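Local coordinates for competence protein ComEA-related protein (Thermus thermophilus, PDB 2DUY) that is of unknown function but carries helix-hairpin-helix motifs and, like other members of that family, probably binds DNA, at residues K59-G62 with P63-E67; S25-E28 with L29-L32. All coordinates share one frame; numbering follows the deposited sequence.

Interaction 1: residues K59-G62 with P63-E67; sequences KGIG and PATLE
Ile61 and Thr65 meet by their methyl groups, the two side chains crossing at about a right angle, with Ile61 CG2 4.1 Å from Thr65 CG2. On both residues the touching methyl lies anti to the backbone N. In Thr65 (chi1 -56°) the same rotation sets OG1 on the other branch, beside its own backbone N and 3.5 Å from Gly62 N. Leu66 comes in next to this pair through its first side-chain carbon, CB standing 4.3 Å from Ile61 CG2. Further out, Ile61 reaches Leu39 and Ile43 of helix 37-45, while Leu66 leans on Leu55 and Leu56, and both belong to the apolar interior. The helix starts at this same point. Gly62 is the N-cap, and its carbonyl oxygen takes a nearly straight bond from Leu66 N at 2.9 Å (N-H...O 167°), plus a weak one from Thr65 N at 3.0 Å. Pro63 is the first helical residue, a position where the missing N-H costs no helical bond. The Gly-Ile-Gly sequence is the hairpin signature of helix-hairpin-helix motifs, whose backbone in relatives contacts DNA phosphates. Two N-H groups thus share Gly62 O unequally, while Ile61 CG2 offers the helix an apolar surface.

Interaction 2: residues S25-E28 with L29-L32; sequences SLEE and LMAL
Apolar contact is made chiefly by Leu26 and Met30, a selenomethionine, whose side chains cross obliquely: Leu26 CD2 lies 4.0 Å from Met30 SE. The chain of Met30 runs straight as far as SE and then bends (chi3 69°). Both residues also touch Ala40 of helix 37-45. Leu29 is buried, its side chain packing on Val44 of that helix and on Ala24. Side-chain hydrogen bonds belong to the start of the helix. Ser25 is the N-cap: its OG accepts from Glu28 N at 3.2 Å, and Glu28 OE2 accepts from Ser25 N at 2.8 Å, the donor lying above the carboxylate plane. This reciprocal pair is a capping box. It opens the short helix 26-29, which in this helix-hairpin-helix protein is followed by helix 37-45. Backbone bonds then carry the chain through and out of the helix. Leu29 N binds Ser25 O at 3.1 Å and Met30 N binds Leu26 O at 2.9 Å, both in the i to i+4 pattern. Ala31 N hydrogen-bonds to Glu28 O at 3.2 Å, an i to i+3 bond; overlapping it, Leu29 to Leu32 form a type I turn, with Leu32 N bonded to Leu29 O.

In the fold
Along the chain interaction 2 closes before interaction 1 opens, and the two lie on opposite sides of the chain's centre. Their centres are 16 Å apart and their nearest atoms about 8 Å, with no direct touch. Helix 37-45 is the element they share, since side chains from both contacts pack on it. Residues 25-32 form a capped helix start and the turn that leads toward that helix, whereas 59-67 form a hairpin that leads into helix 63-69, both within one helix-hairpin-helix region. Arg42, on the shared helix, also bonds to Lys59 O, adding a polar tie on the side of interaction 1.

Interaction 1: residues K59-G62 with P63-E67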
ATOM      1  N   LYS A  59      -8.095   7.926   0.659  1.00 17.98           N
ATOM      2  CA  LYS A  59      -8.803   8.279   1.884  1.00 19.56           C
ATOM      3  C   LYS A  59      -8.480   7.250   2.953  1.00 21.07           C
ATOM      4  O   LYS A  59      -8.567   6.048   2.712  1.00 20.92           O
ATOM      5  CB  LYS A  59     -10.317   8.324   1.637  1.00 19.72           C
ATOM      6  CG  LYS A  59     -11.132   8.892   2.801  1.00 23.38           C
ATOM      7  CD  LYS A  59     -12.607   9.060   2.407  1.00 25.85           C
ATOM      8  CE  LYS A  59     -13.380   9.931   3.398  1.00 28.65           C
ATOM      9  NZ  LYS A  59     -13.429   9.349   4.767  1.00 30.46           N
ATOM     10  N   GLY A  60      -8.083   7.724   4.129  1.00 22.61           N
ATOM     11  CA  GLY A  60      -7.774   6.811   5.214  1.00 23.53           C
ATOM     12  C   GLY A  60      -6.311   6.513   5.466  1.00 23.47           C
ATOM     13  O   GLY A  60      -5.979   5.870   6.461  1.00 24.29           O
ATOM     14  N   ILE A  61      -5.431   6.955   4.575  1.00 24.10           N
ATOM     15  CA  ILE A  61      -4.006   6.716   4.753  1.00 24.23           C
ATOM     16  C   ILE A  61      -3.310   8.000   5.199  1.00 26.66           C
ATOM     17  O   ILE A  61      -2.826   8.780   4.382  1.00 27.27           O
ATOM     18  CB  ILE A  61      -3.356   6.191   3.455  1.00 23.78           C
ATOM     19  CG1 ILE A  61      -3.944   4.817   3.111  1.00 22.87           C
ATOM     20  CG2 ILE A  61      -1.854   6.069   3.634  1.00 22.81           C
ATOM     21  CD1 ILE A  61      -3.373   4.187   1.848  1.00 26.85           C
ATOM     22  N   GLY A  62      -3.284   8.209   6.508  1.00 28.19           N
ATOM     23  CA  GLY A  62      -2.652   9.393   7.055  1.00 29.77           C
ATOM     24  C   GLY A  62      -1.143   9.267   7.023  1.00 29.00           C
ATOM     25  O   GLY A  62      -0.614   8.194   6.743  1.00 29.46           O
ATOM     26  N   PRO A  63      -0.417  10.353   7.307  1.00 29.74           N
ATOM     27  CA  PRO A  63       1.047  10.332   7.303  1.00 27.58           C
ATOM     28  C   PRO A  63       1.645   9.311   8.264  1.00 25.59           C
ATOM     29  O   PRO A  63       2.694   8.749   7.993  1.00 24.20           O
ATOM     30  CB  PRO A  63       1.405  11.766   7.680  1.00 29.38           C
ATOM     31  CG  PRO A  63       0.292  12.545   7.062  1.00 31.08           C
ATOM     32  CD  PRO A  63      -0.916  11.731   7.465  1.00 30.29           C
ATOM     33  N   ALA A  64       0.980   9.080   9.391  1.00 24.92           N
ATOM     34  CA  ALA A  64       1.484   8.118  10.368  1.00 24.77           C
ATOM     35  C   ALA A  64       1.365   6.720   9.787  1.00 24.28           C
ATOM     36  O   ALA A  64       2.203   5.853  10.040  1.00 24.83           O
ATOM     37  CB  ALA A  64       0.689   8.216  11.677  1.00 23.59           C
ATOM     38  N   THR A  65       0.308   6.510   9.011  1.00 24.91           N
ATOM     39  CA  THR A  65       0.067   5.221   8.380  1.00 25.18           C
ATOM     40  C   THR A  65       1.139   5.013   7.337  1.00 25.12           C
ATOM     41  O   THR A  65       1.779   3.969   7.276  1.00 23.03           O
ATOM     42  CB  THR A  65      -1.273   5.184   7.642  1.00 27.46           C
ATOM     43  OG1 THR A  65      -2.336   5.514   8.542  1.00 32.95           O
ATOM     44  CG2 THR A  65      -1.515   3.795   7.069  1.00 28.10           C
ATOM     45  N   LEU A  66       1.321   6.033   6.512  1.00 24.58           N
ATOM     46  CA  LEU A  66       2.305   5.986   5.442  1.00 24.38           C
ATOM     47  C   LEU A  66       3.719   5.834   5.988  1.00 25.11           C
ATOM     48  O   LEU A  66       4.520   5.085   5.440  1.00 25.85           O
ATOM     49  CB  LEU A  66       2.192   7.255   4.601  1.00 23.00           C
ATOM     50  CG  LEU A  66       3.010   7.331   3.318  1.00 21.30           C
ATOM     51  CD1 LEU A  66       2.830   6.062   2.501  1.00 22.19           C
ATOM     52  CD2 LEU A  66       2.555   8.538   2.524  1.00 21.76           C
ATOM     53  N   GLU A  67       4.015   6.535   7.077  1.00 27.25           N
ATOM     54  CA  GLU A  67       5.337   6.480   7.689  1.00 30.06           C
ATOM     55  C   GLU A  67       5.750   5.045   7.996  1.00 30.04           C
ATOM     56  O   GLU A  67       6.894   4.645   7.771  1.00 29.87           O
ATOM     57  CB  GLU A  67       5.349   7.308   8.978  1.00 33.27           C
ATOM     58  CG  GLU A  67       6.729   7.487   9.597  1.00 39.31           C
ATOM     59  CD  GLU A  67       6.705   8.368  10.843  1.00 42.66           C
ATOM     60  OE1 GLU A  67       7.793   8.705  11.357  1.00 44.80           O
ATOM     61  OE2 GLU A  67       5.599   8.720  11.310  1.00 44.79           O
TER

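Interaction 2: residues S25-E28 with L29-L32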
ATOM      1  N   SER A  25      -1.877  -7.471  -5.725  1.00 20.14           N
ATOM      2  CA  SER A  25      -3.266  -7.914  -5.715  1.00 19.29           C
ATOM      3  C   SER A  25      -3.845  -7.414  -4.395  1.00 19.87           C
ATOM      4  O   SER A  25      -3.097  -6.992  -3.518  1.00 21.52           O
ATOM      5  CB  SER A  25      -3.336  -9.434  -5.714  1.00 19.50           C
ATOM      6  OG  SER A  25      -2.835  -9.925  -4.487  1.00 20.08           O
ATOM      7  N   LEU A  26      -5.163  -7.482  -4.242  1.00 20.82           N
ATOM      8  CA  LEU A  26      -5.795  -7.017  -3.011  1.00 20.16           C
ATOM      9  C   LEU A  26      -5.220  -7.720  -1.782  1.00 21.40           C
ATOM     10  O   LEU A  26      -4.922  -7.076  -0.780  1.00 20.76           O
ATOM     11  CB  LEU A  26      -7.304  -7.247  -3.059  1.00 20.18           C
ATOM     12  CG  LEU A  26      -8.074  -6.496  -1.970  1.00 20.61           C
ATOM     13  CD1 LEU A  26      -8.257  -5.028  -2.387  1.00 21.00           C
ATOM     14  CD2 LEU A  26      -9.417  -7.166  -1.733  1.00 22.12           C
ATOM     15  N   GLU A  27      -5.073  -9.042  -1.871  1.00 22.45           N
ATOM     16  CA  GLU A  27      -4.549  -9.859  -0.773  1.00 25.14           C
ATOM     17  C   GLU A  27      -3.128  -9.453  -0.387  1.00 23.81           C
ATOM     18  O   GLU A  27      -2.775  -9.432   0.793  1.00 21.46           O
ATOM     19  CB  GLU A  27      -4.523 -11.341  -1.162  1.00 30.16           C
ATOM     20  CG  GLU A  27      -5.835 -11.927  -1.665  1.00 38.91           C
ATOM     21  CD  GLU A  27      -6.863 -12.142  -0.571  1.00 42.80           C
ATOM     22  OE1 GLU A  27      -7.910 -12.766  -0.855  1.00 46.42           O
ATOM     23  OE2 GLU A  27      -6.630 -11.691   0.570  1.00 46.86           O
ATOM     24  N   GLU A  28      -2.309  -9.162  -1.391  1.00 22.64           N
ATOM     25  CA  GLU A  28      -0.926  -8.768  -1.158  1.00 23.65           C
ATOM     26  C   GLU A  28      -0.877  -7.436  -0.424  1.00 22.02           C
ATOM     27  O   GLU A  28      -0.063  -7.240   0.477  1.00 22.65           O
ATOM     28  CB  GLU A  28      -0.168  -8.700  -2.491  1.00 24.73           C
ATOM     29  CG  GLU A  28       0.166 -10.088  -3.041  1.00 28.79           C
ATOM     30  CD  GLU A  28       0.509 -10.114  -4.528  1.00 29.01           C
ATOM     31  OE1 GLU A  28       0.978 -11.174  -4.991  1.00 32.16           O
ATOM     32  OE2 GLU A  28       0.309  -9.105  -5.238  1.00 28.67           O
ATOM     33  N   LEU A  29      -1.769  -6.525  -0.794  1.00 19.85           N
ATOM     34  CA  LEU A  29      -1.820  -5.230  -0.131  1.00 17.50           C
ATOM     35  C   LEU A  29      -2.316  -5.417   1.301  1.00 18.13           C
ATOM     36  O   LEU A  29      -1.890  -4.715   2.227  1.00 17.36           O
ATOM     37  CB  LEU A  29      -2.761  -4.289  -0.882  1.00 17.43           C
ATOM     38  CG  LEU A  29      -2.298  -3.801  -2.253  1.00 18.57           C
ATOM     39  CD1 LEU A  29      -3.423  -3.085  -2.963  1.00 18.66           C
ATOM     40  CD2 LEU A  29      -1.104  -2.855  -2.066  1.00 17.04           C
HETATM   41  N   MSE A  30      -3.224  -6.370   1.484  1.00 19.40           N
HETATM   42  CA  MSE A  30      -3.772  -6.630   2.806  1.00 20.31           C
HETATM   43  C   MSE A  30      -2.752  -7.256   3.761  1.00 20.90           C
HETATM   44  O   MSE A  30      -3.019  -7.410   4.953  1.00 22.30           O
HETATM   45  CB  MSE A  30      -5.025  -7.505   2.681  1.00 20.74           C
HETATM   46  CG  MSE A  30      -6.203  -6.741   2.085  1.00 23.61           C
HETATM   47 SE   MSE A  30      -7.821  -7.791   1.854  1.00 33.33          SE
HETATM   48  CE  MSE A  30      -8.285  -8.040   3.717  1.00 31.01           C
ATOM     49  N   ALA A  31      -1.579  -7.610   3.245  1.00 21.95           N
ATOM     50  CA  ALA A  31      -0.532  -8.187   4.090  1.00 22.33           C
ATOM     51  C   ALA A  31       0.280  -7.061   4.738  1.00 22.37           C
ATOM     52  O   ALA A  31       1.046  -7.297   5.670  1.00 23.47           O
ATOM     53  CB  ALA A  31       0.390  -9.091   3.263  1.00 22.48           C
ATOM     54  N   LEU A  32       0.098  -5.838   4.241  1.00 22.31           N
ATOM     55  CA  LEU A  32       0.810  -4.674   4.765  1.00 21.87           C
ATOM     56  C   LEU A  32       0.245  -4.236   6.103  1.00 21.41           C
ATOM     57  O   LEU A  32      -0.963  -4.258   6.326  1.00 22.22           O
ATOM     58  CB  LEU A  32       0.719  -3.497   3.794  1.00 21.27           C
ATOM     59  CG  LEU A  32       1.379  -3.686   2.430  1.00 19.38           C
ATOM     60  CD1 LEU A  32       0.863  -2.636   1.468  1.00 19.07           C
ATOM     61  CD2 LEU A  32       2.886  -3.605   2.575  1.00 21.10           C
TER